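Local coordinates for protein putative P4-specific DNA primase (Enterobacteria phage P4, PDB 1KA8) that recognises the phage replication origin, forming the winged-helix origin-binding domain of a larger protein that also works as DNA primase and helicase, at residues Pro4-Ile9 against Pro64-Glu69; Ile9-Thr14 against Lys90-Gly95; Met21-Ala26 against Lys35-Ala40. All blocks are in the same frame, centred on the assembly; numbering follows the deposited sequence.

Interaction 1 (Pro4-Ile9 against Pro64-Glu69); sequences PTFDFI and PVMLKE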
ATOM      1  N   PRO A   4       3.848  -0.641   9.157  1.00 57.50           N
ATOM      2  CA  PRO A   4       5.294  -0.788   9.034  1.00 57.88           C
ATOM      3  C   PRO A   4       5.807  -0.828   7.600  1.00 56.49           C
ATOM      4  O   PRO A   4       6.814  -0.200   7.293  1.00 59.25           O
ATOM      5  CB  PRO A   4       5.578  -2.063   9.832  1.00 58.11           C
ATOM      6  CG  PRO A   4       4.340  -2.828   9.655  1.00 56.18           C
ATOM      7  CD  PRO A   4       3.286  -1.792   9.879  1.00 57.95           C
ATOM      8  N   THR A   5       5.127  -1.545   6.721  1.00 52.29           N
ATOM      9  CA  THR A   5       5.565  -1.591   5.339  1.00 51.18           C
ATOM     10  C   THR A   5       5.789  -0.167   4.826  1.00 49.78           C
ATOM     11  O   THR A   5       6.783   0.125   4.154  1.00 52.37           O
ATOM     12  CB  THR A   5       4.514  -2.278   4.459  1.00 50.86           C
ATOM     13  OG1 THR A   5       4.531  -3.695   4.704  1.00 49.96           O
ATOM     14  CG2 THR A   5       4.772  -1.975   2.990  1.00 49.03           C
ATOM     15  N   PHE A   6       4.860   0.721   5.152  1.00 46.17           N
ATOM     16  CA  PHE A   6       4.965   2.113   4.732  1.00 44.43           C
ATOM     17  C   PHE A   6       6.187   2.819   5.326  1.00 45.61           C
ATOM     18  O   PHE A   6       6.882   3.570   4.628  1.00 43.89           O
ATOM     19  CB  PHE A   6       3.741   2.887   5.159  1.00 39.15           C
ATOM     20  CG  PHE A   6       3.792   4.318   4.789  1.00 33.12           C
ATOM     21  CD1 PHE A   6       3.497   4.716   3.481  1.00 33.55           C
ATOM     22  CD2 PHE A   6       4.167   5.269   5.730  1.00 29.56           C
ATOM     23  CE1 PHE A   6       3.577   6.080   3.096  1.00 35.51           C
ATOM     24  CE2 PHE A   6       4.253   6.628   5.374  1.00 32.93           C
ATOM     25  CZ  PHE A   6       3.959   7.045   4.049  1.00 32.09           C
ATOM     26  N   ASP A   7       6.426   2.606   6.620  1.00 45.68           N
ATOM     27  CA  ASP A   7       7.577   3.223   7.287  1.00 46.25           C
ATOM     28  C   ASP A   7       8.872   2.775   6.634  1.00 47.12           C
ATOM     29  O   ASP A   7       9.765   3.580   6.405  1.00 47.72           O
ATOM     30  CB  ASP A   7       7.614   2.859   8.769  1.00 43.29           C
ATOM     31  CG  ASP A   7       6.333   3.228   9.488  1.00 42.08           C
ATOM     32  OD1 ASP A   7       5.564   4.077   8.953  1.00 40.80           O
ATOM     33  OD2 ASP A   7       6.109   2.674  10.590  1.00 41.46           O
ATOM     34  N   PHE A   8       8.966   1.483   6.341  1.00 46.53           N
ATOM     35  CA  PHE A   8      10.135   0.932   5.689  1.00 44.75           C
ATOM     36  C   PHE A   8      10.407   1.714   4.415  1.00 43.60           C
ATOM     37  O   PHE A   8      11.526   2.145   4.172  1.00 45.06           O
ATOM     38  CB  PHE A   8       9.896  -0.530   5.333  1.00 43.92           C
ATOM     39  CG  PHE A   8      10.927  -1.103   4.399  1.00 42.97           C
ATOM     40  CD1 PHE A   8      12.150  -1.560   4.884  1.00 42.87           C
ATOM     41  CD2 PHE A   8      10.674  -1.187   3.030  1.00 41.00           C
ATOM     42  CE1 PHE A   8      13.102  -2.095   4.022  1.00 40.17           C
ATOM     43  CE2 PHE A   8      11.616  -1.718   2.167  1.00 38.22           C
ATOM     44  CZ  PHE A   8      12.832  -2.172   2.666  1.00 39.68           C
ATOM     45  N   ILE A   9       9.378   1.889   3.598  1.00 41.40           N
ATOM     46  CA  ILE A   9       9.520   2.617   2.340  1.00 41.07           C
ATOM     47  C   ILE A   9      10.034   4.037   2.583  1.00 41.61           C
ATOM     48  O   ILE A   9      10.439   4.751   1.659  1.00 40.44           O
ATOM     49  CB  ILE A   9       8.171   2.669   1.599  1.00 39.74           C
ATOM     50  CG1 ILE A   9       7.571   1.263   1.518  1.00 38.86           C
ATOM     51  CG2 ILE A   9       8.349   3.247   0.215  1.00 40.30           C
ATOM     52  CD1 ILE A   9       8.493   0.225   0.975  1.00 37.39           C
ATOM     53  N   PRO A  64       5.156   0.354  -5.648  1.00 40.71           N
ATOM     54  CA  PRO A  64       4.854   1.495  -6.516  1.00 43.59           C
ATOM     55  C   PRO A  64       3.967   2.534  -5.861  1.00 46.13           C
ATOM     56  O   PRO A  64       4.226   3.735  -5.932  1.00 49.94           O
ATOM     57  CB  PRO A  64       4.144   0.845  -7.698  1.00 42.07           C
ATOM     58  CG  PRO A  64       4.772  -0.470  -7.775  1.00 42.52           C
ATOM     59  CD  PRO A  64       4.805  -0.897  -6.335  1.00 39.72           C
ATOM     60  N   VAL A  65       2.907   2.049  -5.236  1.00 46.29           N
ATOM     61  CA  VAL A  65       1.936   2.901  -4.567  1.00 48.39           C
ATOM     62  C   VAL A  65       2.545   3.719  -3.432  1.00 47.88           C
ATOM     63  O   VAL A  65       2.527   4.953  -3.468  1.00 47.37           O
ATOM     64  CB  VAL A  65       0.761   2.040  -3.998  1.00 51.76           C
ATOM     65  CG1 VAL A  65      -0.336   2.931  -3.434  1.00 53.89           C
ATOM     66  CG2 VAL A  65       0.198   1.131  -5.091  1.00 52.90           C
ATOM     67  N   MET A  66       3.084   3.032  -2.429  1.00 47.21           N
ATOM     68  CA  MET A  66       3.677   3.705  -1.279  1.00 47.96           C
ATOM     69  C   MET A  66       4.801   4.672  -1.660  1.00 49.85           C
ATOM     70  O   MET A  66       4.987   5.704  -1.011  1.00 50.72           O
ATOM     71  CB  MET A  66       4.179   2.666  -0.283  1.00 46.60           C
ATOM     72  CG  MET A  66       3.154   1.587   0.033  1.00 42.20           C
ATOM     73  SD  MET A  66       3.579   0.743   1.563  1.00 46.26           S
ATOM     74  CE  MET A  66       2.129  -0.304   1.833  1.00 41.63           C
ATOM     75  N   LEU A  67       5.554   4.337  -2.708  1.00 50.28           N
ATOM     76  CA  LEU A  67       6.626   5.216  -3.175  1.00 50.01           C
ATOM     77  C   LEU A  67       6.000   6.518  -3.656  1.00 50.41           C
ATOM     78  O   LEU A  67       6.469   7.606  -3.319  1.00 49.68           O
ATOM     79  CB  LEU A  67       7.407   4.581  -4.337  1.00 47.54           C
ATOM     80  CG  LEU A  67       8.452   3.501  -4.023  1.00 46.06           C
ATOM     81  CD1 LEU A  67       9.011   2.968  -5.327  1.00 45.20           C
ATOM     82  CD2 LEU A  67       9.564   4.065  -3.149  1.00 43.25           C
ATOM     83  N   LYS A  68       4.943   6.396  -4.459  1.00 51.99           N
ATOM     84  CA  LYS A  68       4.231   7.563  -4.983  1.00 53.42           C
ATOM     85  C   LYS A  68       3.771   8.418  -3.812  1.00 52.50           C
ATOM     86  O   LYS A  68       3.815   9.652  -3.869  1.00 52.25           O
ATOM     87  CB  LYS A  68       2.987   7.151  -5.787  1.00 54.35           C
ATOM     88  CG  LYS A  68       2.960   7.667  -7.241  1.00 57.54           C
ATOM     89  CD  LYS A  68       3.462   9.134  -7.394  1.00 59.49           C
ATOM     90  CE  LYS A  68       3.703   9.524  -8.887  1.00 60.96           C
ATOM     91  NZ  LYS A  68       4.544  10.761  -9.136  1.00 58.20           N
ATOM     92  N   GLU A  69       3.314   7.746  -2.757  1.00 51.44           N
ATOM     93  CA  GLU A  69       2.850   8.435  -1.565  1.00 51.75           C
ATOM     94  C   GLU A  69       3.967   9.279  -0.964  1.00 50.89           C
ATOM     95  O   GLU A  69       3.721  10.332  -0.371  1.00 50.50           O
ATOM     96  CB  GLU A  69       2.340   7.440  -0.526  1.00 52.72           C
ATOM     97  CG  GLU A  69       0.958   6.904  -0.822  1.00 54.54           C
ATOM     98  CD  GLU A  69       0.356   6.262   0.393  1.00 57.05           C
ATOM     99  OE1 GLU A  69      -0.732   6.712   0.828  1.00 57.37           O
ATOM    100  OE2 GLU A  69       0.981   5.315   0.923  1.00 57.85           O
TER

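Interaction 2 (Ile9-Thr14 against Lys90-Gly95); sequences IGYLET and KEESYG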
ATOM      1  N   ILE A   9       9.378   1.889   3.598  1.00 41.40           N
ATOM      2  CA  ILE A   9       9.520   2.617   2.340  1.00 41.07           C
ATOM      3  C   ILE A   9      10.034   4.037   2.583  1.00 41.61           C
ATOM      4  O   ILE A   9      10.439   4.751   1.659  1.00 40.44           O
ATOM      5  CB  ILE A   9       8.171   2.669   1.599  1.00 39.74           C
ATOM      6  CG1 ILE A   9       7.571   1.263   1.518  1.00 38.86           C
ATOM      7  CG2 ILE A   9       8.349   3.247   0.215  1.00 40.30           C
ATOM      8  CD1 ILE A   9       8.493   0.225   0.975  1.00 37.39           C
ATOM      9  N   GLY A  10      10.018   4.436   3.849  1.00 42.12           N
ATOM     10  CA  GLY A  10      10.487   5.757   4.215  1.00 43.42           C
ATOM     11  C   GLY A  10      12.001   5.829   4.216  1.00 43.07           C
ATOM     12  O   GLY A  10      12.578   6.906   4.166  1.00 44.38           O
ATOM     13  N   TYR A  11      12.639   4.667   4.287  1.00 43.73           N
ATOM     14  CA  TYR A  11      14.090   4.569   4.281  1.00 43.42           C
ATOM     15  C   TYR A  11      14.597   4.349   2.865  1.00 42.62           C
ATOM     16  O   TYR A  11      15.723   3.909   2.679  1.00 44.03           O
ATOM     17  CB  TYR A  11      14.546   3.392   5.130  1.00 44.47           C
ATOM     18  CG  TYR A  11      14.469   3.603   6.610  1.00 47.55           C
ATOM     19  CD1 TYR A  11      15.428   4.359   7.276  1.00 49.41           C
ATOM     20  CD2 TYR A  11      13.467   3.007   7.359  1.00 48.30           C
ATOM     21  CE1 TYR A  11      15.390   4.508   8.654  1.00 49.72           C
ATOM     22  CE2 TYR A  11      13.425   3.151   8.734  1.00 48.52           C
ATOM     23  CZ  TYR A  11      14.388   3.898   9.370  1.00 49.81           C
ATOM     24  OH  TYR A  11      14.353   4.005  10.732  1.00 53.13           O
ATOM     25  N   LEU A  12      13.785   4.648   1.863  1.00 41.92           N
ATOM     26  CA  LEU A  12      14.229   4.430   0.494  1.00 42.15           C
ATOM     27  C   LEU A  12      14.400   5.695  -0.332  1.00 43.26           C
ATOM     28  O   LEU A  12      13.645   6.656  -0.170  1.00 41.66           O
ATOM     29  CB  LEU A  12      13.253   3.501  -0.221  1.00 41.87           C
ATOM     30  CG  LEU A  12      13.013   2.137   0.423  1.00 40.73           C
ATOM     31  CD1 LEU A  12      12.033   1.391  -0.441  1.00 42.19           C
ATOM     32  CD2 LEU A  12      14.304   1.337   0.532  1.00 40.79           C
ATOM     33  N   GLU A  13      15.400   5.676  -1.219  1.00 45.74           N
ATOM     34  CA  GLU A  13      15.703   6.789  -2.126  1.00 46.72           C
ATOM     35  C   GLU A  13      15.769   6.271  -3.545  1.00 46.48           C
ATOM     36  O   GLU A  13      16.136   5.115  -3.784  1.00 45.85           O
ATOM     37  CB  GLU A  13      17.063   7.403  -1.842  1.00 50.39           C
ATOM     38  CG  GLU A  13      17.318   7.823  -0.420  1.00 58.40           C
ATOM     39  CD  GLU A  13      18.808   8.065  -0.167  1.00 63.69           C
ATOM     40  OE1 GLU A  13      19.623   7.350  -0.802  1.00 64.65           O
ATOM     41  OE2 GLU A  13      19.159   8.946   0.667  1.00 67.17           O
ATOM     42  N   THR A  14      15.431   7.143  -4.487  1.00 46.35           N
ATOM     43  CA  THR A  14      15.474   6.799  -5.908  1.00 46.85           C
ATOM     44  C   THR A  14      16.802   7.178  -6.567  1.00 49.21           C
ATOM     45  O   THR A  14      17.454   8.141  -6.167  1.00 48.76           O
ATOM     46  CB  THR A  14      14.409   7.528  -6.697  1.00 44.26           C
ATOM     47  OG1 THR A  14      14.138   8.781  -6.061  1.00 44.11           O
ATOM     48  CG2 THR A  14      13.162   6.689  -6.811  1.00 45.82           C
ATOM     49  N   LYS A  90      18.468   4.841   2.356  1.00 39.92           N
ATOM     50  CA  LYS A  90      18.956   6.113   2.865  1.00 41.44           C
ATOM     51  C   LYS A  90      19.989   5.745   3.925  1.00 44.03           C
ATOM     52  O   LYS A  90      20.021   4.617   4.389  1.00 44.65           O
ATOM     53  CB  LYS A  90      17.832   6.913   3.532  1.00 41.11           C
ATOM     54  CG  LYS A  90      16.710   7.370   2.608  1.00 40.02           C
ATOM     55  CD  LYS A  90      15.777   8.310   3.365  1.00 40.54           C
ATOM     56  CE  LYS A  90      14.709   8.927   2.469  1.00 40.11           C
ATOM     57  NZ  LYS A  90      13.685   7.948   1.953  1.00 43.82           N
ATOM     58  N   GLU A  91      20.832   6.696   4.314  1.00 48.55           N
ATOM     59  CA  GLU A  91      21.879   6.447   5.313  1.00 49.76           C
ATOM     60  C   GLU A  91      21.341   6.086   6.710  1.00 48.25           C
ATOM     61  O   GLU A  91      21.932   5.251   7.383  1.00 46.19           O
ATOM     62  CB  GLU A  91      22.807   7.673   5.429  1.00 53.09           C
ATOM     63  CG  GLU A  91      22.226   8.780   6.337  1.00 59.18           C
ATOM     64  CD  GLU A  91      23.035  10.078   6.371  1.00 62.33           C
ATOM     65  OE1 GLU A  91      24.273  10.018   6.595  1.00 63.74           O
ATOM     66  OE2 GLU A  91      22.419  11.162   6.187  1.00 63.31           O
ATOM     67  N   GLU A  92      20.240   6.706   7.149  1.00 47.79           N
ATOM     68  CA  GLU A  92      19.705   6.416   8.473  1.00 48.11           C
ATOM     69  C   GLU A  92      19.380   4.935   8.636  1.00 47.90           C
ATOM     70  O   GLU A  92      19.359   4.402   9.754  1.00 46.60           O
ATOM     71  CB  GLU A  92      18.480   7.284   8.762  1.00 49.77           C
ATOM     72  CG  GLU A  92      17.731   7.775   7.543  1.00 56.72           C
ATOM     73  CD  GLU A  92      18.322   9.049   6.955  1.00 60.47           C
ATOM     74  OE1 GLU A  92      19.354   8.970   6.254  1.00 62.52           O
ATOM     75  OE2 GLU A  92      17.755  10.138   7.196  1.00 61.16           O
ATOM     76  N   SER A  93      19.163   4.252   7.520  1.00 47.05           N
ATOM     77  CA  SER A  93      18.857   2.843   7.611  1.00 46.54           C
ATOM     78  C   SER A  93      20.002   2.101   8.289  1.00 45.94           C
ATOM     79  O   SER A  93      19.778   1.231   9.137  1.00 44.38           O
ATOM     80  CB  SER A  93      18.567   2.271   6.227  1.00 47.62           C
ATOM     81  OG  SER A  93      19.653   2.478   5.358  1.00 51.80           O
ATOM     82  N   TYR A  94      21.230   2.480   7.949  1.00 46.17           N
ATOM     83  CA  TYR A  94      22.400   1.827   8.509  1.00 44.52           C
ATOM     84  C   TYR A  94      22.487   1.827  10.038  1.00 43.31           C
ATOM     85  O   TYR A  94      22.851   0.805  10.640  1.00 43.49           O
ATOM     86  CB  TYR A  94      23.659   2.399   7.852  1.00 45.68           C
ATOM     87  CG  TYR A  94      23.630   2.266   6.325  1.00 47.40           C
ATOM     88  CD1 TYR A  94      22.989   3.226   5.533  1.00 48.57           C
ATOM     89  CD2 TYR A  94      24.236   1.182   5.675  1.00 46.55           C
ATOM     90  CE1 TYR A  94      22.954   3.119   4.129  1.00 49.38           C
ATOM     91  CE2 TYR A  94      24.205   1.063   4.272  1.00 47.47           C
ATOM     92  CZ  TYR A  94      23.564   2.037   3.503  1.00 49.25           C
ATOM     93  OH  TYR A  94      23.538   1.958   2.117  1.00 50.32           O
ATOM     94  N   GLY A  95      22.125   2.934  10.672  1.00 41.29           N
ATOM     95  CA  GLY A  95      22.187   2.961  12.122  1.00 42.53           C
ATOM     96  C   GLY A  95      20.920   2.457  12.791  1.00 44.27           C
ATOM     97  O   GLY A  95      20.961   1.869  13.887  1.00 42.69           O
TER

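Interaction 3 (Met21-Ala26 against Lys35-Ala40); sequences MYMGNA and KYLYHA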
ATOM      1  N   MET A  21      18.924  -1.404  -5.962  1.00 40.33           N
ATOM      2  CA  MET A  21      18.643  -2.720  -5.391  1.00 34.87           C
ATOM      3  C   MET A  21      17.861  -3.660  -6.290  1.00 36.15           C
ATOM      4  O   MET A  21      17.162  -3.242  -7.213  1.00 35.45           O
ATOM      5  CB  MET A  21      17.875  -2.568  -4.078  1.00 28.89           C
ATOM      6  CG  MET A  21      18.719  -2.081  -2.950  1.00 20.72           C
ATOM      7  SD  MET A  21      17.759  -1.487  -1.590  1.00 11.38           S
ATOM      8  CE  MET A  21      18.021  -2.892  -0.509  1.00  8.66           C
ATOM      9  N   TYR A  22      17.991  -4.942  -6.003  1.00 37.54           N
ATOM     10  CA  TYR A  22      17.262  -5.960  -6.736  1.00 40.43           C
ATOM     11  C   TYR A  22      16.030  -6.398  -5.889  1.00 40.31           C
ATOM     12  O   TYR A  22      16.083  -6.487  -4.645  1.00 39.98           O
ATOM     13  CB  TYR A  22      18.169  -7.168  -6.999  1.00 44.27           C
ATOM     14  CG  TYR A  22      19.013  -7.107  -8.266  1.00 48.62           C
ATOM     15  CD1 TYR A  22      20.302  -6.569  -8.259  1.00 48.51           C
ATOM     16  CD2 TYR A  22      18.541  -7.672  -9.460  1.00 50.86           C
ATOM     17  CE1 TYR A  22      21.106  -6.609  -9.412  1.00 49.69           C
ATOM     18  CE2 TYR A  22      19.326  -7.716 -10.614  1.00 52.56           C
ATOM     19  CZ  TYR A  22      20.613  -7.189 -10.591  1.00 53.08           C
ATOM     20  OH  TYR A  22      21.393  -7.269 -11.743  1.00 55.29           O
ATOM     21  N   MET A  23      14.915  -6.659  -6.551  1.00 38.07           N
ATOM     22  CA  MET A  23      13.731  -7.099  -5.835  1.00 36.82           C
ATOM     23  C   MET A  23      13.937  -8.574  -5.558  1.00 37.14           C
ATOM     24  O   MET A  23      13.325  -9.385  -6.237  1.00 38.97           O
ATOM     25  CB  MET A  23      12.489  -6.946  -6.735  1.00 33.08           C
ATOM     26  CG  MET A  23      11.167  -7.259  -6.040  1.00 26.68           C
ATOM     27  SD  MET A  23      11.009  -6.136  -4.689  1.00 26.80           S
ATOM     28  CE  MET A  23      10.503  -4.757  -5.573  1.00 20.65           C
ATOM     29  N   GLY A  24      14.777  -8.944  -4.596  1.00 36.51           N
ATOM     30  CA  GLY A  24      15.002 -10.369  -4.361  1.00 37.17           C
ATOM     31  C   GLY A  24      13.739 -11.211  -4.180  1.00 39.58           C
ATOM     32  O   GLY A  24      12.696 -10.946  -4.777  1.00 41.57           O
ATOM     33  N   ASN A  25      13.826 -12.256  -3.370  1.00 37.31           N
ATOM     34  CA  ASN A  25      12.657 -13.070  -3.111  1.00 32.89           C
ATOM     35  C   ASN A  25      12.990 -13.974  -1.947  1.00 34.34           C
ATOM     36  O   ASN A  25      14.147 -14.097  -1.557  1.00 38.53           O
ATOM     37  CB  ASN A  25      12.259 -13.844  -4.350  1.00 25.29           C
ATOM     38  CG  ASN A  25      13.250 -14.884  -4.700  1.00 24.69           C
ATOM     39  OD1 ASN A  25      13.420 -15.216  -5.863  1.00 28.53           O
ATOM     40  ND2 ASN A  25      13.917 -15.428  -3.698  1.00 22.54           N
ATOM     41  N   ALA A  26      11.975 -14.596  -1.381  1.00 35.26           N
ATOM     42  CA  ALA A  26      12.166 -15.435  -0.214  1.00 35.87           C
ATOM     43  C   ALA A  26      13.128 -16.608  -0.372  1.00 36.12           C
ATOM     44  O   ALA A  26      13.756 -17.042   0.590  1.00 35.10           O
ATOM     45  CB  ALA A  26      10.817 -15.929   0.247  1.00 37.86           C
ATOM     46  N   LYS A  35      21.659  -5.912  -0.961  1.00 35.98           N
ATOM     47  CA  LYS A  35      21.419  -6.165  -2.374  1.00 34.00           C
ATOM     48  C   LYS A  35      19.953  -6.386  -2.752  1.00 34.06           C
ATOM     49  O   LYS A  35      19.491  -5.890  -3.788  1.00 33.50           O
ATOM     50  CB  LYS A  35      22.288  -7.350  -2.815  1.00 32.36           C
ATOM     51  CG  LYS A  35      22.200  -7.789  -4.271  1.00 27.93           C
ATOM     52  CD  LYS A  35      23.305  -8.796  -4.491  1.00 28.54           C
ATOM     53  CE  LYS A  35      23.017  -9.822  -5.570  1.00 26.84           C
ATOM     54  NZ  LYS A  35      22.816  -9.267  -6.935  1.00 27.47           N
ATOM     55  N   TYR A  36      19.206  -7.117  -1.923  1.00 34.16           N
ATOM     56  CA  TYR A  36      17.806  -7.362  -2.251  1.00 33.69           C
ATOM     57  C   TYR A  36      16.819  -6.569  -1.423  1.00 31.52           C
ATOM     58  O   TYR A  36      16.824  -6.611  -0.190  1.00 30.80           O
ATOM     59  CB  TYR A  36      17.523  -8.840  -2.166  1.00 31.49           C
ATOM     60  CG  TYR A  36      18.485  -9.622  -3.005  1.00 31.60           C
ATOM     61  CD1 TYR A  36      19.610 -10.220  -2.424  1.00 32.07           C
ATOM     62  CD2 TYR A  36      18.268  -9.793  -4.379  1.00 30.27           C
ATOM     63  CE1 TYR A  36      20.494 -10.988  -3.187  1.00 28.82           C
ATOM     64  CE2 TYR A  36      19.144 -10.556  -5.153  1.00 30.33           C
ATOM     65  CZ  TYR A  36      20.245 -11.151  -4.540  1.00 28.43           C
ATOM     66  OH  TYR A  36      21.081 -11.950  -5.260  1.00 31.01           O
ATOM     67  N   LEU A  37      15.981  -5.830  -2.138  1.00 29.93           N
ATOM     68  CA  LEU A  37      14.986  -4.974  -1.526  1.00 29.87           C
ATOM     69  C   LEU A  37      14.084  -5.770  -0.593  1.00 31.92           C
ATOM     70  O   LEU A  37      13.846  -5.379   0.554  1.00 32.50           O
ATOM     71  CB  LEU A  37      14.180  -4.301  -2.625  1.00 24.22           C
ATOM     72  CG  LEU A  37      13.298  -3.144  -2.196  1.00 22.89           C
ATOM     73  CD1 LEU A  37      13.948  -2.352  -1.096  1.00 22.04           C
ATOM     74  CD2 LEU A  37      12.993  -2.287  -3.421  1.00 19.41           C
ATOM     75  N   TYR A  38      13.606  -6.909  -1.075  1.00 32.57           N
ATOM     76  CA  TYR A  38      12.738  -7.730  -0.253  1.00 31.93           C
ATOM     77  C   TYR A  38      13.448  -8.180   1.027  1.00 32.19           C
ATOM     78  O   TYR A  38      12.818  -8.217   2.097  1.00 32.48           O
ATOM     79  CB  TYR A  38      12.223  -8.949  -1.047  1.00 33.64           C
ATOM     80  CG  TYR A  38      11.082  -9.652  -0.351  1.00 36.18           C
ATOM     81  CD1 TYR A  38       9.891  -8.979  -0.096  1.00 39.10           C
ATOM     82  CD2 TYR A  38      11.227 -10.950   0.139  1.00 36.68           C
ATOM     83  CE1 TYR A  38       8.876  -9.567   0.635  1.00 40.65           C
ATOM     84  CE2 TYR A  38      10.211 -11.559   0.880  1.00 40.33           C
ATOM     85  CZ  TYR A  38       9.034 -10.858   1.129  1.00 40.99           C
ATOM     86  OH  TYR A  38       8.017 -11.424   1.882  1.00 40.23           O
ATOM     87  N   HIS A  39      14.745  -8.515   0.926  1.00 30.49           N
ATOM     88  CA  HIS A  39      15.487  -8.961   2.106  1.00 27.95           C
ATOM     89  C   HIS A  39      15.635  -7.800   3.057  1.00 28.78           C
ATOM     90  O   HIS A  39      15.547  -7.970   4.274  1.00 27.46           O
ATOM     91  CB  HIS A  39      16.864  -9.482   1.750  1.00 25.49           C
ATOM     92  CG  HIS A  39      16.854 -10.771   1.007  1.00 24.63           C
ATOM     93  ND1 HIS A  39      15.741 -11.245   0.347  1.00 24.82           N
ATOM     94  CD2 HIS A  39      17.845 -11.657   0.758  1.00 22.10           C
ATOM     95  CE1 HIS A  39      16.045 -12.368  -0.280  1.00 25.39           C
ATOM     96  NE2 HIS A  39      17.318 -12.640  -0.049  1.00 27.76           N
ATOM     97  N   ALA A  40      15.863  -6.618   2.500  1.00 31.31           N
ATOM     98  CA  ALA A  40      15.998  -5.425   3.319  1.00 35.82           C
ATOM     99  C   ALA A  40      14.688  -5.286   4.084  1.00 36.48           C
ATOM    100  O   ALA A  40      14.677  -5.021   5.293  1.00 39.85           O
ATOM    101  CB  ALA A  40      16.233  -4.199   2.440  1.00 36.85           C
TER

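Interaction 1 (Pro4-Ile9 against Pro64-Glu69)
M66 reaches across from residues 64-69 to T5, F6 and I9 of residues 4-9, and can be followed atom by atom. Its CB starts toward the other helix, and M66 CB comes within 4.1 Å of I9 CG1. From there the chain runs extended beyond CG, which carries the thioether onto the surface of helix 4-8. M66 SD sits 3.7 Å from F6 CA and 4.0 Å from I9 CG1, lying over backbone as well as side chain. CE finishes against the methyl of T5. T5 and I9 both cross the methionine at about a right angle.

Apolar packing carries the contact. On one flank of M66, I9 CG2 meets L67 CD2 at 3.7 Å. On the other, F6 has CG anti to its backbone N (chi1 179°), and its ring swings toward E69, where F6 CE1 lies 3.5 Å from E69 OE2. The approach is oblique, the ring and carboxylate planes steeply inclined at 76°. E69 OE2 also comes near D3 OD1 of the second subunit; two carboxylates so close would probably raise the proton affinity of one of them.

The short helical axes approach to 10.1 Å, their directions 61° apart, and 286 Å² is buried between the segments. Around this crossing, Y70 stacks on the F6 ring and its OH is hydrogen-bonded to F6 O, while M45 of helix 37-47 touches T5 and L37 of the same helix touches F8. Helix 4-8 is thus packed against both helices 37-47 and 56-69, with E69 of the second subunit also meeting T5 and M66.

Interaction 2 (Ile9-Thr14 against Lys90-Gly95)
K90 grips the backbone of residues 9-14 at both ends of its own length. Its main-chain N donates to Y11 O, K90 N to Y11 O being 2.9 Å, a nearly straight bond (173° at the hydrogen). Its ammonium group turns back on the same chain: K90 NZ donates to G10 O at 2.7 Å and also to L12 O, a bond whose modelled length is too short to be trusted. Three successive carbonyls, those of G10, Y11 and L12, therefore accept N-H groups of one lysine, the third at a doubtful length. NZ approaches G10 O from above the carbonyl plane, 54° out of it. The side chain is extended until its last torsion, where a bend (chi4 68°) directs NZ to the two oxygens. With E13 OE2 5.7 Å from K90 NZ, the glutamate forms no salt bridge with it here, though its charge may still help to hold the lysine protonated.

Beside these bonds lies the Y11 ring, which meets E92 and S93 of segment 90-95. Y11 CD1 is 3.7 Å from S93 N and 3.9 Å from S93 CB, and 4.1 Å from E92 CG. D96 pairs with the phenol in a hydrogen bond, and W97 meets the ring edge-to-face.

A further shell fixes K90 itself. S93 N donates to K90 O at 3.3 Å, and S93 OG is turned to the same oxygen, its separation again too short to be relied on. Further along strand 12-14, E13 pairs through its backbone with T88, and K90 N to Y11 O continues that antiparallel pairing past the end of strand 82-89. Pairing of a short first strand with the last strand of the hairpin is a hallmark of the winged-helix fold.

Interaction 3 (Met21-Ala26 against Lys35-Ala40)
In this winged-helix domain, residues 21-26 belong to the loop between strand 12-14 and helix 37-47, and Y22 pairs with Y36, the N-cap residue of that helix, through a single backbone bridge. Y22 N donates to K35 O at 2.8 Å with an angle of 170° at the hydrogen, and L37 N returns a bond of 2.6 Å to Y22 O. That pattern, in which Y22 bonds to the residues before and after Y36, is the parallel type of bridge. Y22 O has further neighbours: besides L37 N it receives a CA-H...O contact from Y36 and a weak bond from G24 N, which closes an inverse gamma turn centred on M23. L37 N, at the start of the helix, is thereby supplied with an acceptor from the loop.

The side chains flank this bridge. Y22 and K35 run alongside each other in the same direction, and K35 NZ stands 4.4 Å from the centroid of the Y22 ring, 34° off its normal, an off-centre cation-pi contact. G24 lies against Y36, its CA close to Y36 CD2 and CB. Beyond it, the Y38 ring lies obliquely against the backbone of N25 and A26, with Y38 CD2 4.0 Å from A26 N, and its OH is hydrogen-bonded to L54 O. M23 touches L56, F59 and L63 of helix 56-69, yet its bent chain also brings M23 CE within 4.1 Å of L37 CD2.

M21 reaches inward beside the helix: M21 SD lies 3.9 Å from L37 CD1, and the turn about its last torsion (chi3 105°) sets M21 CE 3.7 Å from A40 CB.

Overall arrangement
The three contacts assemble one winged-helix domain around a common core. Interactions 1 and 2 share I9, which lies between helix 4-8 and strand 12-14; their centres are about 12 Å apart. Interaction 3 is nested in sequence within the loops closed by both others, its centre about 15 Å from that of interaction 1 and about 14 Å from that of interaction 2. L37 is the meeting point: L37 CD1 lies 3.9 Å from F8 CZ and 4.0 Å from L12 CD2, while F8 CE1 also approaches A40 O at 3.6 Å. Among the three, the second subunit of the assembly touches interaction 1 alone.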